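Local coordinates for aspartokinase (Clostridium acetobutylicum, PDB 3TVI), which probably catalyses the ATP-dependent phosphorylation of the beta-carboxyl group of L-aspartate, the first step toward threonine, methionine and lysine, at residues 3-8 and 203-208; 33-38 and 164-169; 259-264 and 274-279. All blocks are in the same frame, centred on the assembly; numbering follows the deposited sequence.

Contact 1 of 3, residues 3-8 and 203-208; sequences KIVVTK and LYENWT
V5 and E205 meet on one face of a pair of parallel strands, where CG1 of V5 sits 3.6 Å from CD of E205. The valine puts this methyl anti to its own backbone nitrogen (chi1 -174°), and the same branch also packs at 3.9 Å against CD2 of L203, whose side chain runs alongside it in the same direction. Farther along this face T7 lies beside E205, with the CG2 methyl of T7 near OE1 of E205. That oxygen accepts a bond of 2.8 Å from NE1 of W207, met on the anti side but tilted 33° out of the carboxylate plane, while the oxygen stays close to the indole plane. The same OE1 forms a salt bridge with NE of R33, so two donors grip one carboxylate oxygen, which would limit its freedom to turn.

The other face carries V6, Y204, K8 and N206. K8 and Y204 run side by side, the CB of K8 resting at the edge of the phenol ring, 3.9 Å from CE1 of Y204. Beyond this the CD of K8 lies alongside both OH of Y204 and ND2 of N206, about equally far from each, and its ammonium group ends in a salt bridge with D189, which N206 also contacts by a hydrogen bond.

Between the two faces the backbones alternate as donor and acceptor, from V6 N to L203 O through to W207 N and K8 O at 2.8 Å. Strands 5-9 and 203-208 are central parallel neighbours in the sheet of the amino acid kinase fold, bringing K8 and T208, both predicted ATP-binding residues, to the same end of the sheet.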
loop_
_atom_site.group_PDB
_atom_site.type_symbol
_atom_site.label_atom_id
_atom_site.label_comp_id
_atom_site.label_asym_id
_atom_site.label_seq_id
_atom_site.Cartn_x
_atom_site.Cartn_y
_atom_site.Cartn_z
ATOM N N LYS B 3 -36.854 -27.888 -12.418
ATOM C CA LYS B 3 -35.727 -26.956 -12.492
ATOM C C LYS B 3 -35.376 -26.576 -13.952
ATOM O O LYS B 3 -35.573 -27.367 -14.881
ATOM C CB LYS B 3 -34.499 -27.532 -11.756
ATOM N N ILE B 4 -34.881 -25.348 -14.124
ATOM C CA ILE B 4 -34.446 -24.810 -15.417
ATOM C C ILE B 4 -32.933 -24.560 -15.375
ATOM O O ILE B 4 -32.483 -23.528 -14.867
ATOM C CB ILE B 4 -35.152 -23.470 -15.743
ATOM C CG1 ILE B 4 -36.659 -23.661 -15.888
ATOM C CG2 ILE B 4 -34.595 -22.859 -17.015
ATOM C CD1 ILE B 4 -37.365 -23.918 -14.573
ATOM N N VAL B 5 -32.154 -25.510 -15.885
ATOM C CA VAL B 5 -30.710 -25.347 -16.000
ATOM C C VAL B 5 -30.393 -24.821 -17.382
ATOM O O VAL B 5 -31.054 -25.173 -18.341
ATOM C CB VAL B 5 -29.961 -26.676 -15.830
ATOM C CG1 VAL B 5 -28.460 -26.426 -15.804
ATOM C CG2 VAL B 5 -30.406 -27.392 -14.568
ATOM N N VAL B 6 -29.366 -23.997 -17.474
ATOM C CA VAL B 6 -28.916 -23.414 -18.727
ATOM C C VAL B 6 -27.455 -23.771 -18.885
ATOM O O VAL B 6 -26.673 -23.595 -17.946
ATOM C CB VAL B 6 -29.002 -21.887 -18.656
ATOM C CG1 VAL B 6 -28.301 -21.232 -19.841
ATOM C CG2 VAL B 6 -30.452 -21.455 -18.553
ATOM N N THR B 7 -27.068 -24.242 -20.061
ATOM C CA THR B 7 -25.731 -24.781 -20.247
ATOM C C THR B 7 -24.940 -23.986 -21.259
ATOM O O THR B 7 -25.494 -23.563 -22.267
ATOM C CB THR B 7 -25.822 -26.211 -20.764
ATOM O OG1 THR B 7 -26.491 -26.202 -22.025
ATOM C CG2 THR B 7 -26.607 -27.074 -19.793
ATOM N N LYS B 8 -23.650 -23.779 -20.991
ATOM C CA LYS B 8 -22.739 -23.258 -22.002
ATOM C C LYS B 8 -21.606 -24.228 -22.203
ATOM O O LYS B 8 -21.120 -24.812 -21.243
ATOM C CB LYS B 8 -22.122 -21.909 -21.620
ATOM C CG LYS B 8 -20.711 -21.770 -22.209
ATOM C CD LYS B 8 -20.116 -20.380 -22.202
ATOM C CE LYS B 8 -18.762 -20.391 -22.913
ATOM N NZ LYS B 8 -17.811 -21.368 -22.318
ATOM N N LEU B 203 -29.928 -22.720 -12.335
ATOM C CA LEU B 203 -28.522 -23.058 -12.379
ATOM C C LEU B 203 -27.983 -22.614 -13.717
ATOM O O LEU B 203 -28.695 -22.629 -14.709
ATOM C CB LEU B 203 -28.345 -24.572 -12.237
ATOM C CG LEU B 203 -26.926 -25.153 -12.262
ATOM C CD1 LEU B 203 -26.089 -24.612 -11.116
ATOM C CD2 LEU B 203 -26.984 -26.668 -12.187
ATOM N N TYR B 204 -26.730 -22.204 -13.740
ATOM C CA TYR B 204 -26.046 -21.955 -14.989
ATOM C C TYR B 204 -24.804 -22.840 -14.968
ATOM O O TYR B 204 -23.834 -22.545 -14.281
ATOM C CB TYR B 204 -25.740 -20.459 -15.139
ATOM C CG TYR B 204 -24.697 -20.080 -16.179
ATOM C CD1 TYR B 204 -24.606 -20.741 -17.400
ATOM C CD2 TYR B 204 -23.810 -19.037 -15.937
ATOM C CE1 TYR B 204 -23.654 -20.379 -18.340
ATOM C CE2 TYR B 204 -22.856 -18.667 -16.864
ATOM C CZ TYR B 204 -22.785 -19.337 -18.065
ATOM O OH TYR B 204 -21.827 -18.959 -18.977
ATOM N N GLU B 205 -24.875 -23.961 -15.683
ATOM C CA GLU B 205 -23.748 -24.877 -15.779
ATOM C C GLU B 205 -22.817 -24.308 -16.805
ATOM O O GLU B 205 -23.267 -23.930 -17.875
ATOM C CB GLU B 205 -24.198 -26.265 -16.222
ATOM C CG GLU B 205 -24.861 -27.069 -15.124
ATOM C CD GLU B 205 -25.440 -28.382 -15.605
ATOM O OE1 GLU B 205 -25.285 -28.717 -16.799
ATOM O OE2 GLU B 205 -26.056 -29.089 -14.776
ATOM N N ASN B 206 -21.531 -24.251 -16.487
ATOM C CA ASN B 206 -20.543 -23.719 -17.402
ATOM C C ASN B 206 -19.521 -24.799 -17.753
ATOM O O ASN B 206 -18.553 -25.018 -17.020
ATOM C CB ASN B 206 -19.883 -22.514 -16.765
ATOM C CG ASN B 206 -19.130 -21.667 -17.754
ATOM O OD1 ASN B 206 -17.981 -21.945 -18.071
ATOM N ND2 ASN B 206 -19.763 -20.596 -18.215
ATOM N N TRP B 207 -19.748 -25.470 -18.881
ATOM C CA TRP B 207 -18.993 -26.666 -19.236
ATOM C C TRP B 207 -17.689 -26.373 -19.899
ATOM O O TRP B 207 -17.639 -25.716 -20.933
ATOM C CB TRP B 207 -19.828 -27.560 -20.121
ATOM C CG TRP B 207 -20.950 -28.192 -19.369
ATOM C CD1 TRP B 207 -22.211 -27.675 -19.125
ATOM C CD2 TRP B 207 -20.934 -29.484 -18.707
ATOM N NE1 TRP B 207 -22.958 -28.548 -18.380
ATOM C CE2 TRP B 207 -22.248 -29.650 -18.095
ATOM C CE3 TRP B 207 -19.994 -30.483 -18.559
ATOM C CZ2 TRP B 207 -22.587 -30.781 -17.390
ATOM C CZ3 TRP B 207 -20.341 -31.623 -17.835
ATOM C CH2 TRP B 207 -21.612 -31.770 -17.271
ATOM N N THR B 208 -16.621 -26.906 -19.308
ATOM C CA THR B 208 -15.246 -26.587 -19.685
ATOM C C THR B 208 -14.443 -27.880 -19.747
ATOM O O THR B 208 -15.029 -28.952 -19.853
ATOM C CB THR B 208 -14.627 -25.644 -18.643
ATOM O OG1 THR B 208 -14.104 -26.409 -17.550
ATOM C CG2 THR B 208 -15.682 -24.674 -18.121
#

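Contact 2 of 3, residues 33-38 and 164-169; sequences RKYIIP and NKAVIP
The Y35 ring meets A166 along its rim: CB of A166 lies near the ring plane, 3.7 Å from CD1 of Y35, and the carbonyl oxygen of A166 also lies at the edge. One face of the ring is covered from within its own strand by CB of K34, centred above it. With its CG turned beside the backbone nitrogen (chi1 -53°), Y35 leans along the neighbouring strand, and its hydroxyl is hydrogen-bonded to the carbonyl of C163.

K34 crosses N164 at the same end of the contact. Its CE comes within 3.3 Å of the N164 backbone oxygen, while NZ makes only a weak bond, 3.4 Å long, to OD1 of N164.

Between these side chains the backbones pair in parallel, toward one side of the alpha/beta sheet of the amino acid kinase domain, with strand 33-38 between 166-167 and 5-9. A166 N donates to K34 O, I36 N returns a bond to A166 O in the carbonyl plane, and I168 N reaches I36 O at 2.9 Å.

On the face opposite Y35, I36 and V167 both pack against L124 of helix 109-127, with CB of I36 4.3 Å from CG2 of V167. The Y35 face is covered instead by helix 187-199, where I168 touches I195 and I37 touches T191. At the far end P38, lacking an N-H, presents its ring carbon CD to the I168 carbonyl oxygen at 3.3 Å and to CA of P169.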
loop_
_atom_site.group_PDB
_atom_site.type_symbol
_atom_site.label_atom_id
_atom_site.label_comp_id
_atom_site.label_asym_id
_atom_site.label_seq_id
_atom_site.Cartn_x
_atom_site.Cartn_y
_atom_site.Cartn_z
ATOM N N ARG B 33 -31.734 -29.542 -18.645
ATOM C CA ARG B 33 -30.801 -28.769 -19.457
ATOM C C ARG B 33 -31.520 -28.265 -20.697
ATOM O O ARG B 33 -31.342 -28.780 -21.797
ATOM C CB ARG B 33 -29.557 -29.593 -19.798
ATOM C CG ARG B 33 -28.636 -29.726 -18.597
ATOM C CD ARG B 33 -27.580 -30.804 -18.756
ATOM N NE ARG B 33 -26.751 -30.890 -17.547
ATOM C CZ ARG B 33 -26.265 -32.014 -17.016
ATOM N NH1 ARG B 33 -26.513 -33.210 -17.544
ATOM N NH2 ARG B 33 -25.539 -31.946 -15.918
ATOM N N LYS B 34 -32.330 -27.233 -20.488
ATOM C CA LYS B 34 -33.214 -26.704 -21.517
ATOM C C LYS B 34 -32.501 -25.770 -22.512
ATOM O O LYS B 34 -32.762 -25.831 -23.710
ATOM C CB LYS B 34 -34.406 -26.000 -20.848
ATOM C CG LYS B 34 -35.267 -26.948 -20.010
ATOM C CD LYS B 34 -36.595 -26.337 -19.582
ATOM C CE LYS B 34 -37.807 -27.137 -20.089
ATOM N NZ LYS B 34 -37.889 -28.573 -19.662
ATOM N N TYR B 35 -31.585 -24.931 -22.032
ATOM C CA TYR B 35 -30.966 -23.903 -22.885
ATOM C C TYR B 35 -29.452 -24.053 -23.056
ATOM O O TYR B 35 -28.733 -24.283 -22.095
ATOM C CB TYR B 35 -31.368 -22.521 -22.368
ATOM C CG TYR B 35 -32.862 -22.461 -22.243
ATOM C CD1 TYR B 35 -33.663 -22.619 -23.362
ATOM C CD2 TYR B 35 -33.481 -22.330 -21.008
ATOM C CE1 TYR B 35 -35.043 -22.612 -23.264
ATOM C CE2 TYR B 35 -34.863 -22.321 -20.896
ATOM C CZ TYR B 35 -35.635 -22.467 -22.030
ATOM O OH TYR B 35 -36.997 -22.467 -21.944
ATOM N N ILE B 36 -28.991 -23.926 -24.298
ATOM C CA ILE B 36 -27.627 -24.279 -24.678
ATOM C C ILE B 36 -26.927 -23.128 -25.396
ATOM O O ILE B 36 -27.421 -22.630 -26.411
ATOM C CB ILE B 36 -27.614 -25.501 -25.621
ATOM C CG1 ILE B 36 -28.219 -26.728 -24.930
ATOM C CG2 ILE B 36 -26.193 -25.814 -26.081
ATOM C CD1 ILE B 36 -29.733 -26.745 -24.900
ATOM N N ILE B 37 -25.768 -22.727 -24.885
ATOM C CA ILE B 37 -25.017 -21.629 -25.461
ATOM C C ILE B 37 -23.637 -22.126 -25.884
ATOM O O ILE B 37 -22.850 -22.534 -25.032
ATOM C CB ILE B 37 -24.858 -20.493 -24.447
ATOM C CG1 ILE B 37 -26.217 -19.867 -24.130
ATOM C CG2 ILE B 37 -23.922 -19.429 -24.994
ATOM C CD1 ILE B 37 -27.175 -20.767 -23.377
ATOM N N PRO B 38 -23.339 -22.108 -27.202
ATOM C CA PRO B 38 -22.067 -22.604 -27.728
ATOM C C PRO B 38 -21.028 -21.540 -28.028
ATOM O O PRO B 38 -21.366 -20.431 -28.430
ATOM C CB PRO B 38 -22.482 -23.240 -29.049
ATOM C CG PRO B 38 -23.577 -22.355 -29.520
ATOM C CD PRO B 38 -24.306 -21.881 -28.291
ATOM N N ASN B 164 -39.316 -25.134 -25.147
ATOM C CA ASN B 164 -38.977 -26.271 -24.303
ATOM C C ASN B 164 -37.451 -26.437 -24.245
ATOM O O ASN B 164 -36.854 -26.462 -23.175
ATOM C CB ASN B 164 -39.646 -27.535 -24.857
ATOM C CG ASN B 164 -39.592 -28.714 -23.900
ATOM O OD1 ASN B 164 -38.890 -28.684 -22.883
ATOM N ND2 ASN B 164 -40.341 -29.769 -24.224
ATOM N N LYS B 165 -36.834 -26.521 -25.415
ATOM C CA LYS B 165 -35.392 -26.680 -25.540
ATOM C C LYS B 165 -34.926 -25.730 -26.639
ATOM O O LYS B 165 -35.493 -25.734 -27.732
ATOM C CB LYS B 165 -35.054 -28.140 -25.893
ATOM C CG LYS B 165 -33.587 -28.517 -25.725
ATOM C CD LYS B 165 -33.213 -29.821 -26.427
ATOM C CE LYS B 165 -33.497 -31.054 -25.578
ATOM N NZ LYS B 165 -33.019 -32.308 -26.240
ATOM N N ALA B 166 -33.913 -24.916 -26.356
ATOM C CA ALA B 166 -33.474 -23.906 -27.309
ATOM C C ALA B 166 -31.961 -23.693 -27.297
ATOM O O ALA B 166 -31.362 -23.568 -26.226
ATOM C CB ALA B 166 -34.188 -22.596 -27.029
ATOM N N VAL B 167 -31.350 -23.659 -28.488
ATOM C CA VAL B 167 -29.944 -23.260 -28.630
ATOM C C VAL B 167 -29.904 -21.774 -28.908
ATOM O O VAL B 167 -30.749 -21.261 -29.636
ATOM C CB VAL B 167 -29.224 -23.944 -29.806
ATOM C CG1 VAL B 167 -27.818 -23.380 -29.962
ATOM C CG2 VAL B 167 -29.177 -25.455 -29.629
ATOM N N ILE B 168 -28.918 -21.096 -28.326
ATOM C CA ILE B 168 -28.751 -19.650 -28.474
ATOM C C ILE B 168 -27.274 -19.360 -28.635
ATOM O O ILE B 168 -26.519 -19.522 -27.673
ATOM C CB ILE B 168 -29.227 -18.878 -27.228
ATOM C CG1 ILE B 168 -30.603 -19.377 -26.782
ATOM C CG2 ILE B 168 -29.244 -17.389 -27.522
ATOM C CD1 ILE B 168 -31.118 -18.717 -25.524
ATOM N N PRO B 169 -26.853 -18.914 -29.835
ATOM C CA PRO B 169 -25.427 -18.760 -30.099
ATOM C C PRO B 169 -24.862 -17.679 -29.205
ATOM O O PRO B 169 -25.621 -16.907 -28.619
ATOM C CB PRO B 169 -25.379 -18.368 -31.573
ATOM C CG PRO B 169 -26.653 -17.637 -31.792
ATOM C CD PRO B 169 -27.670 -18.232 -30.851
#

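Contact 3 of 3, residues 259-264 and 274-279; sequences IPINIK and TLILSD
I261 and I276 form a hydrogen-bonded pair toward the open end of an antiparallel hairpin, and each satisfies both backbone polar groups of the other. I276 N donates to I261 O over 2.7 Å, arriving nearly head-on to the carbonyl; the return bond, from I261 N to I276 O, is longer at 3.2 Å but straighter at hydrogen, with an angle of 169°. A third bond, I263 N to T274 O at 3.0 Å, is about as bent as the first, and the pairing is loose there.

The acceptors on this seam also receive weaker contacts. The CA of L275 approaches I261 O at 3.4 Å, and the CA of N262 approaches T274 O at 3.5 Å, so both carbonyls have a C-H neighbour beside their N-H donor. The alternation of an antiparallel pair turns the N-H and carbonyl of N262 outward to the next strand, where its backbone is bonded to Y204 and N206. Strand 261-265 is therefore bonded along both edges.

The side chains are mostly apolar. I263 and I276 share a face with I261, their side chains crossing at an angle so that the two CD1 methyls touch. Y232 and L235 of helix 232-240 pack against I276. T274, on the same face, sets its OG1 3.8 Å from CB of I263. On the other face CD1 of L275 lies 3.6 Å from CB of N262; toward the open end CD1 of L277 touches CB of P260.

With the inward-facing N-H and carbonyl groups of I261 and I276 paired with each other, the isoleucines can be buried, I276 against helix 232-240 and I263 against F213, without leaving those polar groups unmatched; the hairpin is held by backbone bonds and hydrocarbon packing rather than by charge.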
loop_
_atom_site.group_PDB
_atom_site.type_symbol
_atom_site.label_atom_id
_atom_site.label_comp_id
_atom_site.label_asym_id
_atom_site.label_seq_id
_atom_site.Cartn_x
_atom_site.Cartn_y
_atom_site.Cartn_z
ATOM N N ILE B 259 -28.264 -16.481 -8.987
ATOM C CA ILE B 259 -28.158 -17.661 -9.852
ATOM C C ILE B 259 -26.810 -18.357 -9.689
ATOM O O ILE B 259 -25.769 -17.784 -9.993
ATOM C CB ILE B 259 -28.383 -17.293 -11.328
ATOM C CG1 ILE B 259 -29.736 -16.587 -11.490
ATOM C CG2 ILE B 259 -28.326 -18.537 -12.199
ATOM C CD1 ILE B 259 -30.335 -16.690 -12.880
ATOM N N PRO B 260 -26.820 -19.598 -9.192
ATOM C CA PRO B 260 -25.547 -20.251 -8.983
ATOM C C PRO B 260 -24.963 -20.773 -10.291
ATOM O O PRO B 260 -25.698 -21.251 -11.151
ATOM C CB PRO B 260 -25.899 -21.396 -8.044
ATOM C CG PRO B 260 -27.311 -21.710 -8.344
ATOM C CD PRO B 260 -27.951 -20.426 -8.756
ATOM N N ILE B 261 -23.649 -20.653 -10.431
ATOM C CA ILE B 261 -22.917 -21.208 -11.549
ATOM C C ILE B 261 -22.184 -22.454 -11.093
ATOM O O ILE B 261 -21.530 -22.444 -10.053
ATOM C CB ILE B 261 -21.849 -20.233 -12.036
ATOM C CG1 ILE B 261 -22.487 -18.917 -12.452
ATOM C CG2 ILE B 261 -21.063 -20.836 -13.185
ATOM C CD1 ILE B 261 -21.482 -17.909 -12.963
ATOM N N ASN B 262 -22.273 -23.519 -11.882
ATOM C CA ASN B 262 -21.514 -24.733 -11.622
ATOM C C ASN B 262 -20.477 -24.940 -12.722
ATOM O O ASN B 262 -20.835 -25.242 -13.862
ATOM C CB ASN B 262 -22.463 -25.930 -11.552
ATOM C CG ASN B 262 -21.748 -27.238 -11.261
ATOM O OD1 ASN B 262 -20.528 -27.338 -11.405
ATOM N ND2 ASN B 262 -22.512 -28.260 -10.868
ATOM N N ILE B 263 -19.196 -24.770 -12.390
ATOM C CA ILE B 263 -18.126 -25.069 -13.340
ATOM C C ILE B 263 -17.986 -26.579 -13.423
ATOM O O ILE B 263 -17.772 -27.234 -12.413
ATOM C CB ILE B 263 -16.782 -24.437 -12.952
ATOM C CG1 ILE B 263 -16.667 -23.029 -13.529
ATOM C CG2 ILE B 263 -15.634 -25.237 -13.535
ATOM C CD1 ILE B 263 -17.764 -22.090 -13.095
ATOM N N LYS B 264 -18.116 -27.121 -14.631
ATOM C CA LYS B 264 -18.147 -28.567 -14.833
ATOM C C LYS B 264 -17.244 -28.989 -15.998
ATOM O O LYS B 264 -16.845 -28.157 -16.823
ATOM C CB LYS B 264 -19.596 -29.010 -15.057
ATOM C CG LYS B 264 -20.013 -30.175 -14.176
ATOM C CD LYS B 264 -21.435 -30.024 -13.665
ATOM C CE LYS B 264 -21.768 -31.049 -12.586
ATOM N NZ LYS B 264 -21.514 -32.449 -13.026
ATOM N N THR B 274 -17.057 -26.978 -8.947
ATOM C CA THR B 274 -17.061 -25.946 -7.957
ATOM C C THR B 274 -18.327 -25.174 -8.279
ATOM O O THR B 274 -18.759 -25.130 -9.433
ATOM C CB THR B 274 -15.802 -25.083 -8.027
ATOM O OG1 THR B 274 -15.750 -24.417 -9.287
ATOM C CG2 THR B 274 -14.573 -25.968 -7.859
ATOM N N LEU B 275 -18.933 -24.600 -7.250
ATOM C CA LEU B 275 -20.280 -24.073 -7.345
ATOM C C LEU B 275 -20.269 -22.610 -6.892
ATOM O O LEU B 275 -20.334 -22.314 -5.699
ATOM C CB LEU B 275 -21.202 -24.942 -6.479
ATOM C CG LEU B 275 -22.712 -24.890 -6.703
ATOM C CD1 LEU B 275 -23.046 -24.947 -8.186
ATOM C CD2 LEU B 275 -23.393 -26.026 -5.960
ATOM N N ILE B 276 -20.173 -21.697 -7.853
ATOM C CA ILE B 276 -19.945 -20.289 -7.553
ATOM C C ILE B 276 -21.249 -19.642 -7.109
ATOM O O ILE B 276 -22.132 -19.387 -7.927
ATOM C CB ILE B 276 -19.374 -19.528 -8.761
ATOM C CG1 ILE B 276 -18.102 -20.222 -9.283
ATOM C CG2 ILE B 276 -19.096 -18.081 -8.384
ATOM C CD1 ILE B 276 -17.669 -19.807 -10.676
ATOM N N LEU B 277 -21.352 -19.380 -5.805
ATOM C CA LEU B 277 -22.579 -18.872 -5.170
ATOM C C LEU B 277 -22.566 -17.355 -5.023
ATOM O O LEU B 277 -21.616 -16.692 -5.432
ATOM C CB LEU B 277 -22.738 -19.510 -3.787
ATOM C CG LEU B 277 -23.242 -20.954 -3.693
ATOM C CD1 LEU B 277 -23.527 -21.571 -5.054
ATOM C CD2 LEU B 277 -22.244 -21.793 -2.897
ATOM N N SER B 278 -23.637 -16.811 -4.449
ATOM C CA SER B 278 -23.698 -15.391 -4.112
ATOM C C SER B 278 -23.076 -15.177 -2.747
ATOM O O SER B 278 -22.988 -16.109 -1.952
ATOM C CB SER B 278 -25.143 -14.889 -4.105
ATOM O OG SER B 278 -25.185 -13.510 -4.419
ATOM N N ASP B 279 -22.654 -13.945 -2.478
ATOM C CA ASP B 279 -22.055 -13.613 -1.182
ATOM C C ASP B 279 -23.021 -13.897 -0.024
ATOM O O ASP B 279 -22.682 -14.642 0.897
ATOM C CB ASP B 279 -21.570 -12.155 -1.150
ATOM C CG ASP B 279 -20.361 -11.917 -2.056
ATOM O OD1 ASP B 279 -20.308 -10.844 -2.700
ATOM O OD2 ASP B 279 -19.468 -12.797 -2.127
#

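All three contacts belong to one mixed sheet, and they show how chemistry shifts across it. Contact 1 is the central pairing, and each of its strands also serves a neighbouring contact: strand 5-9 bonds to 33-38 of contact 2, and 203-208 to 261-265 of contact 3. It is buried yet rich in charge, and the R33 to E205 salt bridge ties it to contact 2. Contact 2 is likewise mainly buried and parallel, but largely apolar apart from its exposed end at N164. Contact 3, only partly buried, is the antiparallel exception, a local hairpin. Contacts 2 and 3 flank contact 1 without touching each other.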